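Local coordinates for protein techylectin-5A (Tachypleus tridentatus, PDB 1JC9) that agglutinates bacteria and human erythrocytes in horseshoe crab innate immunity by recognising acetyl-containing substances on their surfaces, at residues 152-160 / 173-184. Sequence-based numbering, arbitrary orientation.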
ATOM      1  N   THR A 152       6.670  16.356  -4.646  1.00 29.48           N
ATOM      2  CA  THR A 152       6.616  14.897  -4.585  1.00 28.69           C
ATOM      3  C   THR A 152       7.924  14.197  -4.244  1.00 27.03           C
ATOM      4  O   THR A 152       9.011  14.733  -4.446  1.00 28.81           O
ATOM      5  CB  THR A 152       6.126  14.309  -5.920  1.00 28.27           C
ATOM      6  OG1 THR A 152       7.090  14.588  -6.942  1.00 30.22           O
ATOM      7  CG2 THR A 152       4.796  14.918  -6.321  1.00 28.77           C
ATOM      8  N   ARG A 153       7.793  12.981  -3.723  1.00 25.21           N
ATOM      9  CA  ARG A 153       8.929  12.139  -3.361  1.00 22.32           C
ATOM     10  C   ARG A 153       8.488  10.704  -3.638  1.00 21.76           C
ATOM     11  O   ARG A 153       7.295  10.430  -3.733  1.00 21.84           O
ATOM     12  CB  ARG A 153       9.270  12.293  -1.877  1.00 23.97           C
ATOM     13  CG  ARG A 153       9.790  13.669  -1.476  1.00 25.80           C
ATOM     14  CD  ARG A 153      11.210  13.927  -1.981  1.00 29.37           C
ATOM     15  NE  ARG A 153      11.772  15.144  -1.393  1.00 30.34           N
ATOM     16  CZ  ARG A 153      11.405  16.380  -1.722  1.00 32.85           C
ATOM     17  NH1 ARG A 153      10.476  16.583  -2.649  1.00 32.45           N
ATOM     18  NH2 ARG A 153      11.953  17.418  -1.101  1.00 34.49           N
ATOM     19  N   TYR A 154       9.444   9.795  -3.784  1.00 21.06           N
ATOM     20  CA  TYR A 154       9.118   8.399  -4.032  1.00 20.01           C
ATOM     21  C   TYR A 154      10.135   7.523  -3.320  1.00 20.61           C
ATOM     22  O   TYR A 154      11.221   7.983  -2.951  1.00 19.72           O
ATOM     23  CB  TYR A 154       9.135   8.084  -5.539  1.00 19.87           C
ATOM     24  CG  TYR A 154      10.525   8.016  -6.131  1.00 22.32           C
ATOM     25  CD1 TYR A 154      11.273   9.172  -6.342  1.00 23.33           C
ATOM     26  CD2 TYR A 154      11.123   6.789  -6.414  1.00 23.95           C
ATOM     27  CE1 TYR A 154      12.590   9.108  -6.814  1.00 23.18           C
ATOM     28  CE2 TYR A 154      12.439   6.712  -6.885  1.00 24.31           C
ATOM     29  CZ  TYR A 154      13.165   7.877  -7.079  1.00 25.06           C
ATOM     30  OH  TYR A 154      14.470   7.807  -7.524  1.00 25.69           O
ATOM     31  N   ALA A 155       9.769   6.263  -3.118  1.00 19.33           N
ATOM     32  CA  ALA A 155      10.638   5.290  -2.472  1.00 19.13           C
ATOM     33  C   ALA A 155      10.373   3.964  -3.164  1.00 20.39           C
ATOM     34  O   ALA A 155       9.227   3.631  -3.471  1.00 20.63           O
ATOM     35  CB  ALA A 155      10.312   5.183  -0.994  1.00 18.33           C
ATOM     36  N   ILE A 156      11.439   3.224  -3.424  1.00 20.72           N
ATOM     37  CA  ILE A 156      11.342   1.934  -4.081  1.00 22.12           C
ATOM     38  C   ILE A 156      11.949   0.891  -3.154  1.00 21.99           C
ATOM     39  O   ILE A 156      12.968   1.147  -2.519  1.00 22.06           O
ATOM     40  CB  ILE A 156      12.160   1.904  -5.401  1.00 23.58           C
ATOM     41  CG1 ILE A 156      11.719   3.035  -6.336  1.00 25.32           C
ATOM     42  CG2 ILE A 156      12.006   0.544  -6.081  1.00 23.26           C
ATOM     43  CD1 ILE A 156      10.362   2.841  -6.941  1.00 27.71           C
ATOM     44  N   TYR A 157      11.309  -0.271  -3.066  1.00 20.74           N
ATOM     45  CA  TYR A 157      11.823  -1.368  -2.261  1.00 20.86           C
ATOM     46  C   TYR A 157      11.764  -2.614  -3.131  1.00 22.17           C
ATOM     47  O   TYR A 157      10.703  -2.957  -3.666  1.00 20.32           O
ATOM     48  CB  TYR A 157      10.978  -1.605  -1.004  1.00 20.49           C
ATOM     49  CG  TYR A 157      11.079  -0.507   0.017  1.00 19.44           C
ATOM     50  CD1 TYR A 157      10.287   0.633  -0.078  1.00 18.91           C
ATOM     51  CD2 TYR A 157      12.003  -0.586   1.059  1.00 20.05           C
ATOM     52  CE1 TYR A 157      10.410   1.671   0.837  1.00 19.49           C
ATOM     53  CE2 TYR A 157      12.139   0.450   1.980  1.00 21.45           C
ATOM     54  CZ  TYR A 157      11.340   1.574   1.862  1.00 20.35           C
ATOM     55  OH  TYR A 157      11.471   2.606   2.766  1.00 20.55           O
ATOM     56  N   GLN A 158      12.900  -3.282  -3.288  1.00 21.12           N
ATOM     57  CA  GLN A 158      12.932  -4.496  -4.088  1.00 24.39           C
ATOM     58  C   GLN A 158      12.423  -5.681  -3.284  1.00 22.26           C
ATOM     59  O   GLN A 158      12.269  -5.602  -2.063  1.00 22.12           O
ATOM     60  CB  GLN A 158      14.353  -4.804  -4.554  1.00 28.23           C
ATOM     61  CG  GLN A 158      14.893  -3.848  -5.588  1.00 38.51           C
ATOM     62  CD  GLN A 158      16.133  -4.394  -6.269  1.00 45.05           C
ATOM     63  OE1 GLN A 158      16.057  -5.356  -7.040  1.00 48.64           O
ATOM     64  NE2 GLN A 158      17.286  -3.794  -5.980  1.00 47.34           N
ATOM     65  N   ASP A 159      12.154  -6.775  -3.988  1.00 22.25           N
ATOM     66  CA  ASP A 159      11.704  -8.012  -3.371  1.00 20.91           C
ATOM     67  C   ASP A 159      10.594  -7.814  -2.353  1.00 19.43           C
ATOM     68  O   ASP A 159      10.741  -8.166  -1.183  1.00 20.74           O
ATOM     69  CB  ASP A 159      12.894  -8.713  -2.709  1.00 22.37           C
ATOM     70  CG  ASP A 159      14.110  -8.788  -3.623  1.00 26.18           C
ATOM     71  OD1 ASP A 159      13.929  -9.012  -4.838  1.00 27.61           O
ATOM     72  OD2 ASP A 159      15.250  -8.632  -3.129  1.00 29.60           O
ATOM     73  N   PHE A 160       9.479  -7.257  -2.811  1.00 18.44           N
ATOM     74  CA  PHE A 160       8.326  -7.011  -1.952  1.00 16.77           C
ATOM     75  C   PHE A 160       7.319  -8.153  -2.043  1.00 16.68           C
ATOM     76  O   PHE A 160       6.918  -8.552  -3.138  1.00 16.25           O
ATOM     77  CB  PHE A 160       7.634  -5.710  -2.369  1.00 15.87           C
ATOM     78  CG  PHE A 160       6.259  -5.531  -1.777  1.00 16.52           C
ATOM     79  CD1 PHE A 160       6.090  -5.377  -0.406  1.00 15.92           C
ATOM     80  CD2 PHE A 160       5.130  -5.540  -2.593  1.00 15.46           C
ATOM     81  CE1 PHE A 160       4.821  -5.236   0.148  1.00 16.95           C
ATOM     82  CE2 PHE A 160       3.854  -5.400  -2.052  1.00 17.01           C
ATOM     83  CZ  PHE A 160       3.698  -5.247  -0.671  1.00 15.61           C
ATOM     84  N   ILE A 173      10.586  -7.170   2.514  1.00 20.50           N
ATOM     85  CA  ILE A 173      11.057  -6.140   1.593  1.00 21.62           C
ATOM     86  C   ILE A 173      12.576  -6.127   1.535  1.00 22.60           C
ATOM     87  O   ILE A 173      13.246  -6.380   2.539  1.00 21.70           O
ATOM     88  CB  ILE A 173      10.582  -4.719   1.987  1.00 23.45           C
ATOM     89  CG1 ILE A 173      10.782  -4.493   3.484  1.00 24.03           C
ATOM     90  CG2 ILE A 173       9.131  -4.508   1.562  1.00 22.84           C
ATOM     91  CD1 ILE A 173      10.464  -3.079   3.921  1.00 27.08           C
ATOM     92  N   GLY A 174      13.108  -5.836   0.349  1.00 22.72           N
ATOM     93  CA  GLY A 174      14.544  -5.781   0.155  1.00 21.69           C
ATOM     94  C   GLY A 174      15.090  -4.363   0.211  1.00 22.91           C
ATOM     95  O   GLY A 174      14.554  -3.502   0.918  1.00 21.50           O
ATOM     96  N   ASN A 175      16.147  -4.111  -0.556  1.00 24.33           N
ATOM     97  CA  ASN A 175      16.802  -2.802  -0.573  1.00 25.66           C
ATOM     98  C   ASN A 175      15.968  -1.603  -0.996  1.00 25.32           C
ATOM     99  O   ASN A 175      15.121  -1.677  -1.889  1.00 23.56           O
ATOM    100  CB  ASN A 175      18.065  -2.856  -1.436  1.00 28.80           C
ATOM    101  CG  ASN A 175      19.112  -3.797  -0.876  1.00 32.66           C
ATOM    102  OD1 ASN A 175      19.442  -3.741   0.308  1.00 35.74           O
ATOM    103  ND2 ASN A 175      19.645  -4.666  -1.725  1.00 37.46           N
ATOM    104  N   TYR A 176      16.259  -0.487  -0.338  1.00 24.27           N
ATOM    105  CA  TYR A 176      15.602   0.788  -0.564  1.00 24.60           C
ATOM    106  C   TYR A 176      16.390   1.674  -1.534  1.00 24.51           C
ATOM    107  O   TYR A 176      17.603   1.545  -1.672  1.00 23.81           O
ATOM    108  CB  TYR A 176      15.466   1.516   0.777  1.00 24.52           C
ATOM    109  CG  TYR A 176      15.286   3.015   0.665  1.00 24.85           C
ATOM    110  CD1 TYR A 176      14.028   3.572   0.440  1.00 23.16           C
ATOM    111  CD2 TYR A 176      16.385   3.877   0.754  1.00 25.06           C
ATOM    112  CE1 TYR A 176      13.864   4.948   0.305  1.00 24.12           C
ATOM    113  CE2 TYR A 176      16.235   5.255   0.617  1.00 24.59           C
ATOM    114  CZ  TYR A 176      14.969   5.782   0.393  1.00 25.75           C
ATOM    115  OH  TYR A 176      14.800   7.141   0.265  1.00 26.09           O
ATOM    116  N   SER A 177      15.677   2.566  -2.206  1.00 23.93           N
ATOM    117  CA  SER A 177      16.279   3.527  -3.116  1.00 25.56           C
ATOM    118  C   SER A 177      15.190   4.567  -3.348  1.00 25.90           C
ATOM    119  O   SER A 177      14.002   4.245  -3.271  1.00 25.35           O
ATOM    120  CB  SER A 177      16.711   2.864  -4.433  1.00 25.65           C
ATOM    121  OG  SER A 177      15.603   2.501  -5.227  1.00 34.26           O
ATOM    122  N   GLY A 178      15.588   5.812  -3.590  1.00 24.13           N
ATOM    123  CA  GLY A 178      14.618   6.870  -3.808  1.00 24.66           C
ATOM    124  C   GLY A 178      14.993   8.125  -3.039  1.00 24.78           C
ATOM    125  O   GLY A 178      16.104   8.223  -2.521  1.00 25.79           O
ATOM    126  N   ASP A 179      14.071   9.079  -2.946  1.00 24.74           N
ATOM    127  CA  ASP A 179      14.348  10.327  -2.238  1.00 24.83           C
ATOM    128  C   ASP A 179      13.344  10.696  -1.148  1.00 24.11           C
ATOM    129  O   ASP A 179      13.394  11.799  -0.611  1.00 25.29           O
ATOM    130  CB  ASP A 179      14.450  11.488  -3.236  1.00 22.57           C
ATOM    131  CG  ASP A 179      13.199  11.649  -4.079  1.00 24.62           C
ATOM    132  OD1 ASP A 179      12.143  11.090  -3.705  1.00 23.83           O
ATOM    133  OD2 ASP A 179      13.268  12.344  -5.114  1.00 26.34           O
ATOM    134  N   ALA A 180      12.437   9.788  -0.809  1.00 23.44           N
ATOM    135  CA  ALA A 180      11.445  10.083   0.222  1.00 23.26           C
ATOM    136  C   ALA A 180      11.977   9.808   1.620  1.00 23.45           C
ATOM    137  O   ALA A 180      11.447  10.319   2.605  1.00 23.69           O
ATOM    138  CB  ALA A 180      10.186   9.257  -0.013  1.00 24.53           C
ATOM    139  N   GLY A 181      13.036   9.007   1.698  1.00 23.24           N
ATOM    140  CA  GLY A 181      13.590   8.631   2.985  1.00 21.69           C
ATOM    141  C   GLY A 181      13.087   7.223   3.260  1.00 21.18           C
ATOM    142  O   GLY A 181      11.961   6.879   2.893  1.00 20.19           O
ATOM    143  N   ASN A 182      13.905   6.404   3.906  1.00 20.27           N
ATOM    144  CA  ASN A 182      13.539   5.023   4.190  1.00 20.77           C
ATOM    145  C   ASN A 182      12.671   4.863   5.437  1.00 21.06           C
ATOM    146  O   ASN A 182      13.173   4.514   6.502  1.00 21.12           O
ATOM    147  CB  ASN A 182      14.815   4.194   4.341  1.00 21.80           C
ATOM    148  CG  ASN A 182      14.540   2.712   4.453  1.00 22.54           C
ATOM    149  OD1 ASN A 182      13.392   2.271   4.385  1.00 24.02           O
ATOM    150  ND2 ASN A 182      15.598   1.929   4.623  1.00 21.70           N
ATOM    151  N   SER A 183      11.368   5.099   5.307  1.00 20.13           N
ATOM    152  CA  SER A 183      10.475   4.969   6.456  1.00 20.32           C
ATOM    153  C   SER A 183       9.612   3.704   6.448  1.00 20.56           C
ATOM    154  O   SER A 183       8.757   3.536   7.316  1.00 20.83           O
ATOM    155  CB  SER A 183       9.577   6.203   6.574  1.00 20.24           C
ATOM    156  OG  SER A 183      10.345   7.367   6.852  1.00 21.48           O
ATOM    157  N   PHE A 184       9.826   2.821   5.478  1.00 19.03           N
ATOM    158  CA  PHE A 184       9.063   1.570   5.408  1.00 19.89           C
ATOM    159  C   PHE A 184       9.974   0.424   5.848  1.00 20.48           C
ATOM    160  O   PHE A 184       9.512  -0.634   6.288  1.00 19.95           O
ATOM    161  CB  PHE A 184       8.577   1.326   3.971  1.00 19.73           C
ATOM    162  CG  PHE A 184       7.555   0.221   3.839  1.00 20.39           C
ATOM    163  CD1 PHE A 184       6.395   0.224   4.608  1.00 20.29           C
ATOM    164  CD2 PHE A 184       7.722  -0.787   2.893  1.00 21.34           C
ATOM    165  CE1 PHE A 184       5.414  -0.756   4.435  1.00 20.56           C
ATOM    166  CE2 PHE A 184       6.745  -1.772   2.709  1.00 20.10           C
ATOM    167  CZ  PHE A 184       5.589  -1.754   3.481  1.00 20.27           C
TER
HETATM  168  O   HOH W   1      13.405  14.582   0.584  1.00 53.37           O
HETATM  169  O   HOH W   2      16.966  -6.522  -2.268  1.00 34.08           O
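The hydroxyl of Tyr157 reaches from its strand into the returning loop 181-184 and is bonded there on two counts: OH gives its proton to Asn182 OD1 at 2.5 Å and accepts the N-H of Phe184, N to OH 3.2 Å. The case illustrates how one buried tyrosine can fasten a loop to a sheet in the fibrinogen C-terminal fold, where strand 152-157 lies between strand 139-146 and the short antiparallel strand 176-178. With CG beside the backbone N (chi1 -69°), the Tyr157 ring is set on the same face of the sheet as Tyr176, its hydroxyl end reaching the loop. Asn182 OD1 meets the ring at its edge, near the ring plane, and also accepts the Gly185 N-H. Phe184 turns its ring edge toward the Tyr157 face, the planes 70° apart, while its CB packs against Tyr157 CZ. Tyr176 completes the aromatic cluster obliquely, its CD1 3.6 Å from Tyr157 OH. Asn182 CB sits over the centre of the Tyr176 ring, and the Tyr176 hydroxyl accepts the N-H of Gly181, which ties the loop back to its own strand.

Between the strands, Ile156 and Ser177 exchange both backbone bonds as a hydrogen-bonded pair, and Gln158 N to Asn175 O and Gly174 N to Gln158 O extend the backbone bonding beyond this pair. Gly178, with no side chain, lays its CA over the face of the Tyr154 ring, a CH-pi contact 4.1 Å from the centroid. Loop 181-184 leads on toward Arg186, a residue implicated in ligand binding. At the far end, Asp179 substitutes a side chain for a strand acceptor: its CG stands between backbone N and carbonyl carbon (chi1 57°), and OD1 receives Tyr154 N at 3.0 Å, nearly along the C-O axis.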